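Long-range contacts in agrin (Gallus gallus, PDB 1PZ8), which binds calcium through a laminin G-like domain, its function being modulated by alternative splicing and by the metal: residues Met23-Ala28 against Gln181-Val186; Gly60-Ser65 against Thr167-Cys172; Gln117-Leu122 against Thr131-Leu136. All coordinates share one frame; numbering follows the deposited sequence.

Contact 1: Met23-Ala28 against Gln181-Val186; sequences MEYHNA and QELHLV
The carbonyl oxygen of L185 is met by the phenol of Y25, whose OH appears to donate a hydrogen bond to it at 2.7 Å. The hydroxyl's exact place is less sure, because the methyl of M23 is modelled too close to it. L185 O lies at the edge of the Y25 ring and in its plane. L183 approaches from another direction: its CD2 sits 3.9 Å from the ring centroid and only 9° off the normal, a CH-pi contact over the centre of one face. CG of L183 is anti to the backbone N (chi1 -168°), a torsion that sends the branched end toward the tyrosine. Near the hydroxyl end, L185 CD2 lies 4.2 Å from Y25 CZ. Toward solvent the contact thins to A28 CB against Q181 NE2, at 3.7 Å.

Strand 23-26 is an outer strand of the six-stranded sheet of this laminin G-like sandwich, bonded through its backbone to strand 146-149, whereas 181-182 belongs to the other sheet. The nearest CA atoms, 8.1 Å apart for A28 and Q181, are too distant for backbone pairing, so side chains carry the join. L149 also packs against both Y25 and L185. The chemistry implies a join resting mainly on apolar packing, with the L183 methyl centred over the tyrosine ring, while the hydroxyl appears to supply a donor to the L185 carbonyl.

Contact 2: Gly60-Ser65 against Thr167-Cys172; sequences GLILWS and TGFIGC
T167 O accepts a hydrogen bond from L61 N at the start of strand 60-65, an inner strand of the six-stranded sheet in the laminin G-like sandwich; a classic beta bulge follows, with I62 and L63 both facing L77. The bond is 3.1 Å long and nearly straight, with an N-H...O angle of 172°. It points almost head-on at the carbonyl, since the C=O...N angle is 170°. A CA-H...O contact of 3.6 Å from G60 CA reaches the same oxygen, which therefore takes two approaches.

The tight part lies beside this, where L61 O comes within 3.3 Å of F169 CB. A chi1 of 172° then carries the phenylalanine ring past that oxygen toward I62. F169 is buried, its side chain touching T55 and I79.

The other side is looser. T167 and G168 are partly exposed, and the T167 hydroxyl is engaged by K163 O within its own loop, not by strand 60-65. From I170 onward the chain has left the contact, heading for C172 and its disulfide with C198. On the inner side, I62 presents CG1 obliquely to the F169 ring, 4.3 Å from CD2.

Contact 3: Gln117-Leu122 against Thr131-Leu136; sequences QREGSL and TGSSPL
The guanidinium of R118 is packed on one face by L136, whose CD1 sits over its centre, 3.7 Å from R118 CZ; the two side chains cross obliquely. S133 lies more loosely over the opposite face, its closest touch being CB to R118 NH2 at 3.7 Å. The plane of the group is used as well: NE donates to S134 O over 3.1 Å, with an N-H...O angle of 156°, and that oxygen is only 13° out of the guanidinium plane. After an extended chi2, the bend at chi3 (42°) turns NE toward this carbonyl. The NE bond at the edge and L136 on the face together limit how the flat group can rotate.

The arginine's own carbonyl works in the reverse sense. S134 N donates to R118 O at 3.3 Å from above the carbonyl plane, and the hydroxyl of Y88 also bonds to this oxygen. Both bonds stand at the open end of an antiparallel beta hairpin built from strands 119-124 and 130-133. Farther along it, G120 and G132 form a hydrogen-bonded pair, in which G120 N reaches G132 O at 2.9 Å; the return bond from G132 N is weak.

The non-hydrogen-bonded pairs on either side of it, E119 with S133 and S121 with T131, turn their side chains to one face of the sheet. E119 CG lies 3.9 Å from S133 OG, but the carboxylate leads away. S121 CB meets T131 CG2 at 4.3 Å. S134 is buried, its side chain packing on V95 and on L90, a residue of the calcium site; that side chain is about 9 Å from the calcium ion.

How the contacts relate
Along the chain the contacts are concentric: residues 117-122 and 131-136 of contact 3 are bracketed by 60-65 and 167-172 of contact 2, which in turn fall between 23-28 and 181-186 of contact 1. Contacts 1 and 2 are neighbours, their centres about 15 Å apart, and strands 23-26 and 60-65 belong to the six-stranded sheet, separated there by strand 146-149. Contact 3 is about 25 Å from contact 1 between centres, yet strands 181-182 and 119-124 share the eight-stranded sheet. Contacts 2 and 3 lie on opposite sides of the chain's centre. Contacts 1 and 2 thus tie late chain segments to early strands, whereas contact 3 is a local hairpin near the calcium site.

Contact 1: Met23-Ala28 against Gln181-Val186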
loop_
_atom_site.group_PDB
_atom_site.type_symbol
_atom_site.label_atom_id
_atom_site.label_comp_id
_atom_site.label_asym_id
_atom_site.label_seq_id
_atom_site.Cartn_x
_atom_site.Cartn_y
_atom_site.Cartn_z
ATOM N N MET A 23 -6.571 8.876 3.586
ATOM C CA MET A 23 -6.680 9.783 2.463
ATOM C C MET A 23 -6.910 9.063 1.147
ATOM O O MET A 23 -6.355 8.008 0.910
ATOM C CB MET A 23 -5.432 10.637 2.375
ATOM C CG MET A 23 -5.346 11.640 3.502
ATOM S SD MET A 23 -3.749 11.700 4.312
ATOM C CE MET A 23 -2.885 12.914 3.346
ATOM N N GLU A 24 -7.738 9.677 0.314
ATOM C CA GLU A 24 -8.088 9.158 -0.985
ATOM C C GLU A 24 -7.386 9.955 -2.090
ATOM O O GLU A 24 -7.360 11.197 -2.066
ATOM C CB GLU A 24 -9.610 9.209 -1.183
ATOM C CG GLU A 24 -10.098 8.544 -2.477
ATOM C CD GLU A 24 -11.585 8.749 -2.761
ATOM O OE1 GLU A 24 -12.102 8.128 -3.721
ATOM O OE2 GLU A 24 -12.241 9.537 -2.050
ATOM N N TYR A 25 -6.821 9.218 -3.042
ATOM C CA TYR A 25 -6.174 9.803 -4.216
ATOM C C TYR A 25 -6.607 9.029 -5.451
ATOM O O TYR A 25 -7.034 7.884 -5.351
ATOM C CB TYR A 25 -4.642 9.773 -4.123
ATOM C CG TYR A 25 -4.088 10.357 -2.854
ATOM C CD1 TYR A 25 -4.005 9.587 -1.697
ATOM C CD2 TYR A 25 -3.635 11.665 -2.809
ATOM C CE1 TYR A 25 -3.504 10.103 -0.519
ATOM C CE2 TYR A 25 -3.110 12.194 -1.637
ATOM C CZ TYR A 25 -3.057 11.400 -0.488
ATOM O OH TYR A 25 -2.583 11.906 0.679
ATOM N N HIS A 26 -6.499 9.673 -6.607
ATOM C CA HIS A 26 -6.803 9.037 -7.877
ATOM C C HIS A 26 -5.604 9.142 -8.815
ATOM O O HIS A 26 -4.923 10.159 -8.829
ATOM C CB HIS A 26 -8.004 9.696 -8.539
ATOM C CG HIS A 26 -8.355 9.089 -9.859
ATOM N ND1 HIS A 26 -7.669 9.379 -11.016
ATOM C CD2 HIS A 26 -9.301 8.183 -10.197
ATOM C CE1 HIS A 26 -8.185 8.687 -12.014
ATOM N NE2 HIS A 26 -9.177 7.952 -11.543
ATOM N N ASN A 27 -5.372 8.097 -9.608
ATOM C CA ASN A 27 -4.250 8.059 -10.548
ATOM C C ASN A 27 -4.158 9.287 -11.437
ATOM O O ASN A 27 -5.122 9.657 -12.114
ATOM C CB ASN A 27 -4.325 6.828 -11.445
ATOM C CG ASN A 27 -3.417 5.716 -10.971
ATOM O OD1 ASN A 27 -3.863 4.759 -10.319
ATOM N ND2 ASN A 27 -2.124 5.837 -11.284
ATOM N N ALA A 28 -2.977 9.894 -11.447
ATOM C CA ALA A 28 -2.723 11.092 -12.235
ATOM C C ALA A 28 -2.608 10.770 -13.728
ATOM O O ALA A 28 -3.131 9.755 -14.203
ATOM C CB ALA A 28 -1.443 11.784 -11.734
ATOM N N GLN A 181 5.570 8.858 -10.518
ATOM C CA GLN A 181 5.059 10.216 -10.278
ATOM C C GLN A 181 4.849 10.562 -8.788
ATOM O O GLN A 181 4.183 9.848 -8.048
ATOM C CB GLN A 181 3.781 10.451 -11.067
ATOM C CG GLN A 181 3.183 11.805 -10.804
ATOM C CD GLN A 181 2.740 12.515 -12.079
ATOM O OE1 GLN A 181 3.006 13.711 -12.229
ATOM N NE2 GLN A 181 2.083 11.788 -13.000
ATOM N N GLU A 182 5.462 11.660 -8.368
ATOM C CA GLU A 182 5.371 12.168 -7.007
ATOM C C GLU A 182 3.925 12.415 -6.618
ATOM O O GLU A 182 3.157 13.013 -7.359
ATOM C CB GLU A 182 6.187 13.465 -6.862
ATOM C CG GLU A 182 5.894 14.276 -5.587
ATOM C CD GLU A 182 6.853 15.463 -5.328
ATOM O OE1 GLU A 182 7.283 16.172 -6.281
ATOM O OE2 GLU A 182 7.159 15.702 -4.145
ATOM N N LEU A 183 3.549 11.929 -5.449
ATOM C CA LEU A 183 2.211 12.136 -4.977
ATOM C C LEU A 183 2.226 13.237 -3.967
ATOM O O LEU A 183 3.002 13.180 -3.025
ATOM C CB LEU A 183 1.696 10.878 -4.309
ATOM C CG LEU A 183 0.200 10.912 -4.053
ATOM C CD1 LEU A 183 -0.528 10.909 -5.371
ATOM C CD2 LEU A 183 -0.207 9.739 -3.235
ATOM N N HIS A 184 1.362 14.229 -4.135
ATOM C CA HIS A 184 1.315 15.336 -3.188
ATOM C C HIS A 184 0.295 15.060 -2.078
ATOM O O HIS A 184 -0.866 15.375 -2.205
ATOM C CB HIS A 184 1.014 16.624 -3.928
ATOM C CG HIS A 184 1.905 16.854 -5.109
ATOM N ND1 HIS A 184 1.683 17.852 -6.027
ATOM C CD2 HIS A 184 3.029 16.217 -5.516
ATOM C CE1 HIS A 184 2.625 17.817 -6.955
ATOM N NE2 HIS A 184 3.461 16.838 -6.662
ATOM N N LEU A 185 0.771 14.489 -0.982
ATOM C CA LEU A 185 -0.062 14.089 0.134
ATOM C C LEU A 185 -1.164 15.048 0.573
ATOM O O LEU A 185 -2.271 14.605 0.902
ATOM C CB LEU A 185 0.815 13.729 1.336
ATOM C CG LEU A 185 1.782 12.566 1.071
ATOM C CD1 LEU A 185 2.614 12.230 2.277
ATOM C CD2 LEU A 185 1.015 11.347 0.604
ATOM N N VAL A 186 -0.902 16.347 0.582
ATOM C CA VAL A 186 -1.923 17.286 1.047
ATOM C C VAL A 186 -2.949 17.742 -0.022
ATOM O O VAL A 186 -4.136 17.463 0.098
ATOM C CB VAL A 186 -1.276 18.493 1.719
ATOM C CG1 VAL A 186 -2.286 19.571 2.003
ATOM C CG2 VAL A 186 -0.595 18.077 2.983
#

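Contact 2: Gly60-Ser65 against Thr167-Cys172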
loop_
_atom_site.group_PDB
_atom_site.type_symbol
_atom_site.label_atom_id
_atom_site.label_comp_id
_atom_site.label_asym_id
_atom_site.label_seq_id
_atom_site.Cartn_x
_atom_site.Cartn_y
_atom_site.Cartn_z
ATOM N N GLY A 60 -0.977 -2.683 10.764
ATOM C CA GLY A 60 -1.494 -1.492 10.106
ATOM C C GLY A 60 -1.429 -1.469 8.573
ATOM O O GLY A 60 -0.445 -1.903 7.962
ATOM N N LEU A 61 -2.500 -0.942 7.964
ATOM C CA LEU A 61 -2.596 -0.766 6.526
ATOM C C LEU A 61 -1.953 0.548 6.076
ATOM O O LEU A 61 -2.398 1.634 6.425
ATOM C CB LEU A 61 -4.050 -0.795 6.071
ATOM C CG LEU A 61 -4.341 -0.490 4.593
ATOM C CD1 LEU A 61 -3.591 -1.468 3.692
ATOM C CD2 LEU A 61 -5.830 -0.586 4.320
ATOM N N ILE A 62 -0.913 0.431 5.269
ATOM C CA ILE A 62 -0.216 1.589 4.743
ATOM C C ILE A 62 -0.853 2.097 3.426
ATOM O O ILE A 62 -1.262 3.276 3.328
ATOM C CB ILE A 62 1.241 1.232 4.473
ATOM C CG1 ILE A 62 1.908 0.730 5.743
ATOM C CG2 ILE A 62 1.994 2.439 3.949
ATOM C CD1 ILE A 62 3.288 0.174 5.510
ATOM N N LEU A 63 -0.946 1.206 2.443
ATOM C CA LEU A 63 -1.418 1.584 1.117
ATOM C C LEU A 63 -2.278 0.487 0.432
ATOM O O LEU A 63 -1.990 -0.701 0.524
ATOM C CB LEU A 63 -0.210 1.969 0.264
ATOM C CG LEU A 63 -0.285 2.017 -1.263
ATOM C CD1 LEU A 63 0.961 2.720 -1.741
ATOM C CD2 LEU A 63 -0.387 0.635 -1.933
ATOM N N TRP A 64 -3.347 0.908 -0.229
ATOM C CA TRP A 64 -4.224 -0.004 -0.941
ATOM C C TRP A 64 -4.575 0.617 -2.289
ATOM O O TRP A 64 -5.142 1.685 -2.354
ATOM C CB TRP A 64 -5.491 -0.265 -0.154
ATOM C CG TRP A 64 -6.383 -1.292 -0.774
ATOM C CD1 TRP A 64 -7.136 -1.146 -1.892
ATOM C CD2 TRP A 64 -6.618 -2.620 -0.304
ATOM N NE1 TRP A 64 -7.835 -2.301 -2.149
ATOM C CE2 TRP A 64 -7.509 -3.231 -1.201
ATOM C CE3 TRP A 64 -6.107 -3.387 0.755
ATOM C CZ2 TRP A 64 -7.969 -4.545 -1.034
ATOM C CZ3 TRP A 64 -6.546 -4.709 0.899
ATOM C CH2 TRP A 64 -7.468 -5.270 0.018
ATOM N N SER A 65 -4.222 -0.058 -3.366
ATOM C CA SER A 65 -4.528 0.441 -4.696
ATOM C C SER A 65 -5.502 -0.529 -5.317
ATOM O O SER A 65 -5.189 -1.715 -5.455
ATOM C CB SER A 65 -3.285 0.527 -5.565
ATOM O OG SER A 65 -3.575 1.209 -6.792
ATOM N N THR A 167 -6.883 -2.316 10.056
ATOM C CA THR A 167 -6.371 -1.509 11.151
ATOM C C THR A 167 -5.743 -0.235 10.637
ATOM O O THR A 167 -4.835 -0.282 9.860
ATOM C CB THR A 167 -5.287 -2.281 11.875
ATOM O OG1 THR A 167 -5.859 -3.465 12.408
ATOM C CG2 THR A 167 -4.776 -1.504 13.074
ATOM N N GLY A 168 -6.232 0.907 11.059
ATOM C CA GLY A 168 -5.655 2.161 10.615
ATOM C C GLY A 168 -4.169 2.268 10.976
ATOM O O GLY A 168 -3.748 1.841 12.045
ATOM N N PHE A 169 -3.374 2.836 10.081
ATOM C CA PHE A 169 -1.950 2.996 10.310
ATOM C C PHE A 169 -1.652 4.076 11.349
ATOM O O PHE A 169 -2.330 5.060 11.421
ATOM C CB PHE A 169 -1.238 3.337 8.990
ATOM C CG PHE A 169 0.195 3.702 9.156
ATOM C CD1 PHE A 169 0.602 5.001 9.048
ATOM C CD2 PHE A 169 1.126 2.764 9.420
ATOM C CE1 PHE A 169 1.915 5.354 9.172
ATOM C CE2 PHE A 169 2.462 3.121 9.558
ATOM C CZ PHE A 169 2.846 4.423 9.422
ATOM N N ILE A 170 -0.638 3.858 12.157
ATOM C CA ILE A 170 -0.220 4.825 13.145
ATOM C C ILE A 170 1.268 5.084 12.961
ATOM O O ILE A 170 2.102 4.240 13.203
ATOM C CB ILE A 170 -0.541 4.341 14.559
ATOM C CG1 ILE A 170 -2.043 4.169 14.709
ATOM C CG2 ILE A 170 -0.069 5.364 15.603
ATOM C CD1 ILE A 170 -2.466 3.857 16.130
ATOM N N GLY A 171 1.584 6.244 12.444
ATOM C CA GLY A 171 2.951 6.617 12.166
ATOM C C GLY A 171 2.954 7.743 11.147
ATOM O O GLY A 171 1.935 8.438 10.962
ATOM N N CYS A 172 4.099 7.924 10.497
ATOM C CA CYS A 172 4.280 9.007 9.537
ATOM C C CYS A 172 4.708 8.516 8.164
ATOM O O CYS A 172 5.306 7.454 8.030
ATOM C CB CYS A 172 5.305 10.001 10.087
ATOM S SG CYS A 172 4.812 10.791 11.652
#

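Contact 3: Gln117-Leu122 against Thr131-Leu136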
loop_
_atom_site.group_PDB
_atom_site.type_symbol
_atom_site.label_atom_id
_atom_site.label_comp_id
_atom_site.label_asym_id
_atom_site.label_seq_id
_atom_site.Cartn_x
_atom_site.Cartn_y
_atom_site.Cartn_z
ATOM N N GLN A 117 3.639 -7.465 -14.310
ATOM C CA GLN A 117 2.784 -8.581 -14.618
ATOM C C GLN A 117 2.590 -9.389 -13.354
ATOM O O GLN A 117 2.037 -8.875 -12.405
ATOM C CB GLN A 117 3.372 -9.386 -15.745
ATOM C CG GLN A 117 3.407 -8.587 -17.027
ATOM C CD GLN A 117 3.848 -9.392 -18.185
ATOM O OE1 GLN A 117 3.987 -8.862 -19.272
ATOM N NE2 GLN A 117 4.063 -10.689 -17.976
ATOM N N ARG A 118 3.054 -10.628 -13.331
ATOM C CA ARG A 118 2.877 -11.502 -12.180
ATOM C C ARG A 118 4.020 -11.412 -11.166
ATOM O O ARG A 118 3.792 -11.651 -10.012
ATOM C CB ARG A 118 2.716 -12.954 -12.611
ATOM C CG ARG A 118 1.422 -13.299 -13.287
ATOM C CD ARG A 118 1.455 -14.708 -13.991
ATOM N NE ARG A 118 2.122 -15.719 -13.150
ATOM C CZ ARG A 118 3.261 -16.355 -13.452
ATOM N NH1 ARG A 118 3.882 -16.158 -14.614
ATOM N NH2 ARG A 118 3.775 -17.209 -12.580
ATOM N N GLU A 119 5.225 -11.069 -11.591
ATOM C CA GLU A 119 6.365 -11.016 -10.667
ATOM C C GLU A 119 6.420 -9.723 -9.843
ATOM O O GLU A 119 6.081 -8.643 -10.330
ATOM C CB GLU A 119 7.705 -11.172 -11.416
ATOM C CG GLU A 119 7.656 -11.984 -12.707
ATOM C CD GLU A 119 7.951 -11.131 -13.958
ATOM O OE1 GLU A 119 9.138 -11.046 -14.360
ATOM O OE2 GLU A 119 7.000 -10.556 -14.560
ATOM N N GLY A 120 6.886 -9.827 -8.600
ATOM C CA GLY A 120 6.992 -8.657 -7.749
ATOM C C GLY A 120 8.259 -8.568 -6.913
ATOM O O GLY A 120 8.955 -9.546 -6.720
ATOM N N SER A 121 8.544 -7.375 -6.405
ATOM C CA SER A 121 9.713 -7.150 -5.585
ATOM C C SER A 121 9.372 -6.222 -4.433
ATOM O O SER A 121 8.681 -5.235 -4.601
ATOM C CB SER A 121 10.837 -6.524 -6.443
ATOM O OG SER A 121 12.001 -6.228 -5.697
ATOM N N LEU A 122 9.899 -6.526 -3.267
ATOM C CA LEU A 122 9.663 -5.728 -2.089
ATOM C C LEU A 122 11.008 -5.535 -1.409
ATOM O O LEU A 122 11.691 -6.508 -1.095
ATOM C CB LEU A 122 8.695 -6.455 -1.156
ATOM C CG LEU A 122 8.454 -5.783 0.197
ATOM C CD1 LEU A 122 7.696 -4.517 -0.051
ATOM C CD2 LEU A 122 7.724 -6.692 1.179
ATOM N N THR A 131 11.249 -11.622 -3.626
ATOM C CA THR A 131 10.461 -11.690 -4.850
ATOM C C THR A 131 9.464 -12.854 -4.883
ATOM O O THR A 131 9.466 -13.714 -4.010
ATOM C CB THR A 131 11.390 -11.796 -6.080
ATOM O OG1 THR A 131 12.339 -12.844 -5.873
ATOM C CG2 THR A 131 12.229 -10.555 -6.266
ATOM N N GLY A 132 8.611 -12.862 -5.909
ATOM C CA GLY A 132 7.585 -13.894 -6.068
ATOM C C GLY A 132 6.637 -13.666 -7.234
ATOM O O GLY A 132 6.684 -12.640 -7.894
ATOM N N SER A 133 5.791 -14.633 -7.518
ATOM C CA SER A 133 4.839 -14.473 -8.596
ATOM C C SER A 133 3.465 -14.929 -8.126
ATOM O O SER A 133 3.379 -15.873 -7.412
ATOM C CB SER A 133 5.232 -15.320 -9.814
ATOM O OG SER A 133 6.433 -14.858 -10.405
ATOM N N SER A 134 2.408 -14.247 -8.542
ATOM C CA SER A 134 1.050 -14.647 -8.190
ATOM C C SER A 134 0.720 -15.772 -9.153
ATOM O O SER A 134 1.403 -15.919 -10.105
ATOM C CB SER A 134 0.089 -13.473 -8.354
ATOM O OG SER A 134 0.102 -12.955 -9.674
ATOM N N PRO A 135 -0.279 -16.592 -8.879
ATOM C CA PRO A 135 -0.608 -17.717 -9.758
ATOM C C PRO A 135 -0.786 -17.354 -11.223
ATOM O O PRO A 135 -0.963 -16.206 -11.604
ATOM C CB PRO A 135 -1.881 -18.254 -9.159
ATOM C CG PRO A 135 -1.688 -18.022 -7.760
ATOM C CD PRO A 135 -1.137 -16.604 -7.691
ATOM N N LEU A 136 -0.623 -18.381 -12.040
ATOM C CA LEU A 136 -0.712 -18.300 -13.480
ATOM C C LEU A 136 -2.097 -17.870 -13.796
ATOM O O LEU A 136 -3.043 -18.338 -13.168
ATOM C CB LEU A 136 -0.458 -19.696 -14.058
ATOM C CG LEU A 136 0.209 -19.802 -15.404
ATOM C CD1 LEU A 136 1.421 -18.872 -15.527
ATOM C CD2 LEU A 136 0.607 -21.278 -15.639
#